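Local coordinates for nitrogen regulatory protein P-II (Thiomonas intermedia, PDB 5D4O) that binds adenine nucleotides such as ADP and AMP and, like other PII proteins, probably regulates the activity of partner proteins, at residues P8-E13 / V93-I98. Sequence-based numbering, arbitrary orientation.
Sequences PLKKLE and VFVHDI. With ADP (adenosine-5'-diphosphate), chain D; BCT (bicarbonate ion), chain G.
Glu13 and His96 meet diagonally across two antiparallel strands, the carboxylate oxygen Glu13 OE2 3.3 Å from His96 CE1 at the ring edge, with carboxylate and ring planes 57° apart. Lys11, bent at chi3 (83°), lays its CE over one face of that ring, off toward the rim, and sends NZ to Glu13 OE1, a 3.1 Å salt bridge met on the anti side, 30° out of the carboxylate plane; Lys11 NZ also forms a salt bridge to Glu13 OE2 of the third subunit. His96 ND1 reaches across to Lys11 O (3.1 Å), while His96 N takes the same oxygen from the opposite face of the carbonyl plane, so two donors grip one acceptor. Across the trimer interface, Lys11 NZ of the second subunit pairs with both Glu13 OE2 and His96 NE2. A glutamine in place of Glu13 would probably leave Lys11 of this chain and Lys11 of the second subunit each short of one carboxylate charge. Further along the same face, Ile98 CG2 packs on Lys11 CB (3.8 Å). On the other face, Lys10, bent at chi2, runs alongside Asp97 and forms a salt bridge from Lys10 NZ to the syn lone pair of Asp97 OD1 (2.6 Å); Leu12 CD1 rests against Val95 CG2 (3.9 Å), and Lys10 and Leu12 pack on helix 72-88. The ladder joins the first and last strands of the ferredoxin-like PII fold, whose Lys11, Glu13 and His96 side meets neighbouring subunits in the trimer and whose Phe94 ring borders ADP.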
ATOM      1  N   PRO A   8      17.537   2.457   5.044  1.00 26.80           N
ATOM      2  CA  PRO A   8      16.860   1.737   3.950  1.00 25.52           C
ATOM      3  C   PRO A   8      16.407   0.331   4.313  1.00 28.73           C
ATOM      4  O   PRO A   8      17.095  -0.394   5.025  1.00 27.84           O
ATOM      5  CB  PRO A   8      17.927   1.676   2.850  1.00 27.71           C
ATOM      6  CG  PRO A   8      19.233   1.707   3.598  1.00 33.51           C
ATOM      7  CD  PRO A   8      18.991   2.614   4.772  1.00 29.70           C
ATOM      8  N   LEU A   9      15.258  -0.056   3.794  1.00 26.23           N
ATOM      9  CA  LEU A   9      14.714  -1.397   3.977  1.00 27.42           C
ATOM     10  C   LEU A   9      13.947  -1.718   2.692  1.00 28.55           C
ATOM     11  O   LEU A   9      13.789  -0.852   1.820  1.00 24.94           O
ATOM     12  CB  LEU A   9      13.723  -1.398   5.165  1.00 27.93           C
ATOM     13  CG  LEU A   9      13.965  -2.221   6.459  1.00 35.08           C
ATOM     14  CD1 LEU A   9      12.730  -2.938   6.900  1.00 33.74           C
ATOM     15  CD2 LEU A   9      15.230  -3.068   6.470  1.00 38.16           C
ATOM     16  N   LYS A  10      13.464  -2.952   2.590  1.00 24.12           N
ATOM     17  CA  LYS A  10      12.628  -3.334   1.453  1.00 22.14           C
ATOM     18  C   LYS A  10      11.245  -3.656   1.998  1.00 25.69           C
ATOM     19  O   LYS A  10      11.096  -3.948   3.191  1.00 25.26           O
ATOM     20  CB  LYS A  10      13.240  -4.515   0.682  1.00 24.81           C
ATOM     21  CG  LYS A  10      14.634  -4.232   0.106  1.00 23.68           C
ATOM     22  CD  LYS A  10      14.592  -3.444  -1.221  1.00 29.62           C
ATOM     23  CE  LYS A  10      15.989  -3.195  -1.762  1.00 31.90           C
ATOM     24  NZ  LYS A  10      15.957  -2.482  -3.058  1.00 30.63           N
ATOM     25  N   LYS A  11      10.212  -3.535   1.153  1.00 21.78           N
ATOM     26  CA  LYS A  11       8.865  -3.864   1.594  1.00 20.50           C
ATOM     27  C   LYS A  11       8.189  -4.657   0.473  1.00 23.62           C
ATOM     28  O   LYS A  11       8.040  -4.164  -0.657  1.00 22.10           O
ATOM     29  CB  LYS A  11       8.051  -2.620   1.966  1.00 20.86           C
ATOM     30  CG  LYS A  11       6.713  -2.955   2.677  1.00 25.19           C
ATOM     31  CD  LYS A  11       5.682  -1.817   2.610  1.00 20.81           C
ATOM     32  CE  LYS A  11       4.923  -1.831   1.296  1.00 25.53           C
ATOM     33  NZ  LYS A  11       3.852  -0.794   1.267  1.00 28.12           N
ATOM     34  N   LEU A  12       7.825  -5.895   0.789  1.00 19.96           N
ATOM     35  CA  LEU A  12       7.108  -6.749  -0.161  1.00 20.21           C
ATOM     36  C   LEU A  12       5.616  -6.568   0.014  1.00 21.86           C
ATOM     37  O   LEU A  12       5.121  -6.495   1.148  1.00 21.34           O
ATOM     38  CB  LEU A  12       7.419  -8.248   0.112  1.00 21.01           C
ATOM     39  CG  LEU A  12       8.599  -8.919  -0.602  1.00 29.62           C
ATOM     40  CD1 LEU A  12       9.735  -7.969  -0.916  1.00 30.63           C
ATOM     41  CD2 LEU A  12       9.046 -10.191   0.160  1.00 31.21           C
ATOM     42  N   GLU A  13       4.884  -6.597  -1.107  1.00 18.66           N
ATOM     43  CA  GLU A  13       3.422  -6.692  -1.129  1.00 17.35           C
ATOM     44  C   GLU A  13       3.186  -8.013  -1.881  1.00 21.53           C
ATOM     45  O   GLU A  13       3.568  -8.134  -3.045  1.00 21.24           O
ATOM     46  CB  GLU A  13       2.784  -5.523  -1.857  1.00 18.65           C
ATOM     47  CG  GLU A  13       2.726  -4.312  -0.955  1.00 18.09           C
ATOM     48  CD  GLU A  13       2.161  -3.095  -1.659  1.00 27.74           C
ATOM     49  OE1 GLU A  13       2.047  -2.051  -0.982  1.00 28.17           O
ATOM     50  OE2 GLU A  13       1.925  -3.152  -2.890  1.00 25.05           O
ATOM     51  N   VAL A  93       4.093 -10.509  -6.552  1.00 22.32           N
ATOM     52  CA  VAL A  93       4.894  -9.905  -5.467  1.00 21.54           C
ATOM     53  C   VAL A  93       5.444  -8.599  -6.019  1.00 22.70           C
ATOM     54  O   VAL A  93       6.070  -8.595  -7.089  1.00 22.40           O
ATOM     55  CB  VAL A  93       6.055 -10.790  -4.898  1.00 29.18           C
ATOM     56  CG1 VAL A  93       6.820 -10.058  -3.786  1.00 26.93           C
ATOM     57  CG2 VAL A  93       5.543 -12.115  -4.385  1.00 31.43           C
ATOM     58  N   PHE A  94       5.284  -7.504  -5.259  1.00 17.69           N
ATOM     59  CA  PHE A  94       5.848  -6.213  -5.624  1.00 18.78           C
ATOM     60  C   PHE A  94       6.904  -5.854  -4.582  1.00 24.58           C
ATOM     61  O   PHE A  94       6.615  -5.872  -3.386  1.00 23.93           O
ATOM     62  CB  PHE A  94       4.771  -5.123  -5.657  1.00 19.55           C
ATOM     63  CG  PHE A  94       3.573  -5.416  -6.522  1.00 20.24           C
ATOM     64  CD1 PHE A  94       3.720  -6.012  -7.772  1.00 21.86           C
ATOM     65  CD2 PHE A  94       2.299  -5.040  -6.116  1.00 22.10           C
ATOM     66  CE1 PHE A  94       2.599  -6.289  -8.574  1.00 23.05           C
ATOM     67  CE2 PHE A  94       1.182  -5.296  -6.927  1.00 23.51           C
ATOM     68  CZ  PHE A  94       1.342  -5.905  -8.151  1.00 21.72           C
ATOM     69  N   VAL A  95       8.105  -5.548  -5.032  1.00 20.04           N
ATOM     70  CA  VAL A  95       9.208  -5.169  -4.132  1.00 19.86           C
ATOM     71  C   VAL A  95       9.348  -3.657  -4.147  1.00 23.49           C
ATOM     72  O   VAL A  95       9.528  -3.058  -5.216  1.00 23.15           O
ATOM     73  CB  VAL A  95      10.571  -5.827  -4.509  1.00 22.53           C
ATOM     74  CG1 VAL A  95      11.635  -5.519  -3.433  1.00 22.65           C
ATOM     75  CG2 VAL A  95      10.433  -7.328  -4.707  1.00 22.89           C
ATOM     76  N   HIS A  96       9.330  -3.053  -2.945  1.00 20.63           N
ATOM     77  CA  HIS A  96       9.446  -1.605  -2.756  1.00 19.67           C
ATOM     78  C   HIS A  96      10.703  -1.274  -1.967  1.00 24.25           C
ATOM     79  O   HIS A  96      11.156  -2.067  -1.142  1.00 23.73           O
ATOM     80  CB  HIS A  96       8.238  -1.071  -1.907  1.00 19.52           C
ATOM     81  CG  HIS A  96       6.876  -1.261  -2.510  1.00 21.35           C
ATOM     82  ND1 HIS A  96       6.306  -2.522  -2.629  1.00 22.02           N
ATOM     83  CD2 HIS A  96       5.981  -0.335  -2.934  1.00 22.29           C
ATOM     84  CE1 HIS A  96       5.100  -2.328  -3.136  1.00 20.84           C
ATOM     85  NE2 HIS A  96       4.872  -1.033  -3.367  1.00 21.12           N
ATOM     86  N   ASP A  97      11.217  -0.077  -2.181  1.00 21.63           N
ATOM     87  CA  ASP A  97      12.236   0.539  -1.334  1.00 21.76           C
ATOM     88  C   ASP A  97      11.475   1.365  -0.341  1.00 24.74           C
ATOM     89  O   ASP A  97      10.538   2.106  -0.725  1.00 23.00           O
ATOM     90  CB  ASP A  97      13.116   1.499  -2.149  1.00 23.66           C
ATOM     91  CG  ASP A  97      14.175   0.781  -2.945  1.00 34.58           C
ATOM     92  OD1 ASP A  97      14.583  -0.311  -2.531  1.00 37.12           O
ATOM     93  OD2 ASP A  97      14.592   1.312  -3.978  1.00 42.46           O
ATOM     94  N   ILE A  98      11.838   1.237   0.945  1.00 20.69           N
ATOM     95  CA  ILE A  98      11.241   2.092   1.983  1.00 20.21           C
ATOM     96  C   ILE A  98      12.360   2.549   2.930  1.00 23.85           C
ATOM     97  O   ILE A  98      13.493   2.056   2.838  1.00 23.65           O
ATOM     98  CB  ILE A  98      10.125   1.370   2.795  1.00 21.79           C
ATOM     99  CG1 ILE A  98      10.656   0.081   3.484  1.00 22.20           C
ATOM    100  CG2 ILE A  98       8.898   1.065   1.909  1.00 21.59           C
ATOM    101  CD1 ILE A  98       9.778  -0.412   4.782  1.00 22.22           C
TER
HETATM  102  PB  ADP D 201      -5.318 -15.505 -12.694  1.00 41.88           P
HETATM  103  O1B ADP D 201      -5.367 -16.847 -12.150  0.53 40.95           O
HETATM  104  O2B ADP D 201      -6.749 -14.973 -12.845  0.53 42.53           O
HETATM  105  O3B ADP D 201      -4.641 -15.497 -14.033  0.65 42.42           O
HETATM  106  PA  ADP D 201      -3.189 -13.612 -11.701  1.00 31.28           P
HETATM  107  O1A ADP D 201      -2.871 -13.028 -13.025  1.00 32.20           O
HETATM  108  O2A ADP D 201      -2.006 -14.377 -11.144  1.00 28.67           O
HETATM  109  O3A ADP D 201      -4.486 -14.556 -11.701  1.00 33.55           O
HETATM  110  O5' ADP D 201      -3.574 -12.419 -10.717  0.84 25.65           O
HETATM  111  C5' ADP D 201      -4.072 -12.724  -9.408  1.00 25.72           C
HETATM  112  C4' ADP D 201      -4.294 -11.444  -8.643  1.00 24.95           C
HETATM  113  O4' ADP D 201      -3.057 -10.708  -8.548  1.00 23.55           O
HETATM  114  C3' ADP D 201      -5.258 -10.457  -9.282  1.00 23.38           C
HETATM  115  O3' ADP D 201      -6.617 -10.779  -9.032  1.00 25.33           O
HETATM  116  C2' ADP D 201      -4.844  -9.151  -8.602  1.00 20.12           C
HETATM  117  O2' ADP D 201      -5.360  -9.108  -7.284  1.00 22.53           O
HETATM  118  C1' ADP D 201      -3.329  -9.312  -8.541  1.00 21.96           C
HETATM  119  N9  ADP D 201      -2.645  -8.682  -9.664  1.00 23.14           N
HETATM  120  C8  ADP D 201      -2.293  -9.251 -10.860  1.00 26.02           C
HETATM  121  N7  ADP D 201      -1.768  -8.411 -11.717  1.00 25.94           N
HETATM  122  C5  ADP D 201      -1.760  -7.205 -11.033  1.00 24.20           C
HETATM  123  C6  ADP D 201      -1.310  -5.918 -11.387  1.00 25.50           C
HETATM  124  N6  ADP D 201      -0.864  -5.603 -12.609  1.00 25.27           N
HETATM  125  N1  ADP D 201      -1.418  -4.936 -10.459  1.00 22.49           N
HETATM  126  C2  ADP D 201      -1.996  -5.223  -9.285  1.00 22.09           C
HETATM  127  N3  ADP D 201      -2.485  -6.390  -8.853  1.00 20.77           N
HETATM  128  C4  ADP D 201      -2.308  -7.354  -9.772  1.00 23.57           C
HETATM  129  C   BCT G 201       6.329 -10.710  -9.892  1.00 32.87           C
HETATM  130  O1  BCT G 201       6.722 -11.229 -10.941  1.00 31.63           O
HETATM  131  O2  BCT G 201       7.025  -9.958  -9.219  1.00 29.83           O
HETATM  132  O3  BCT G 201       5.045 -11.016  -9.435  1.00 27.87           O
HETATM  133  O   HOH W   1      15.640   0.612   0.393  1.00 34.38           O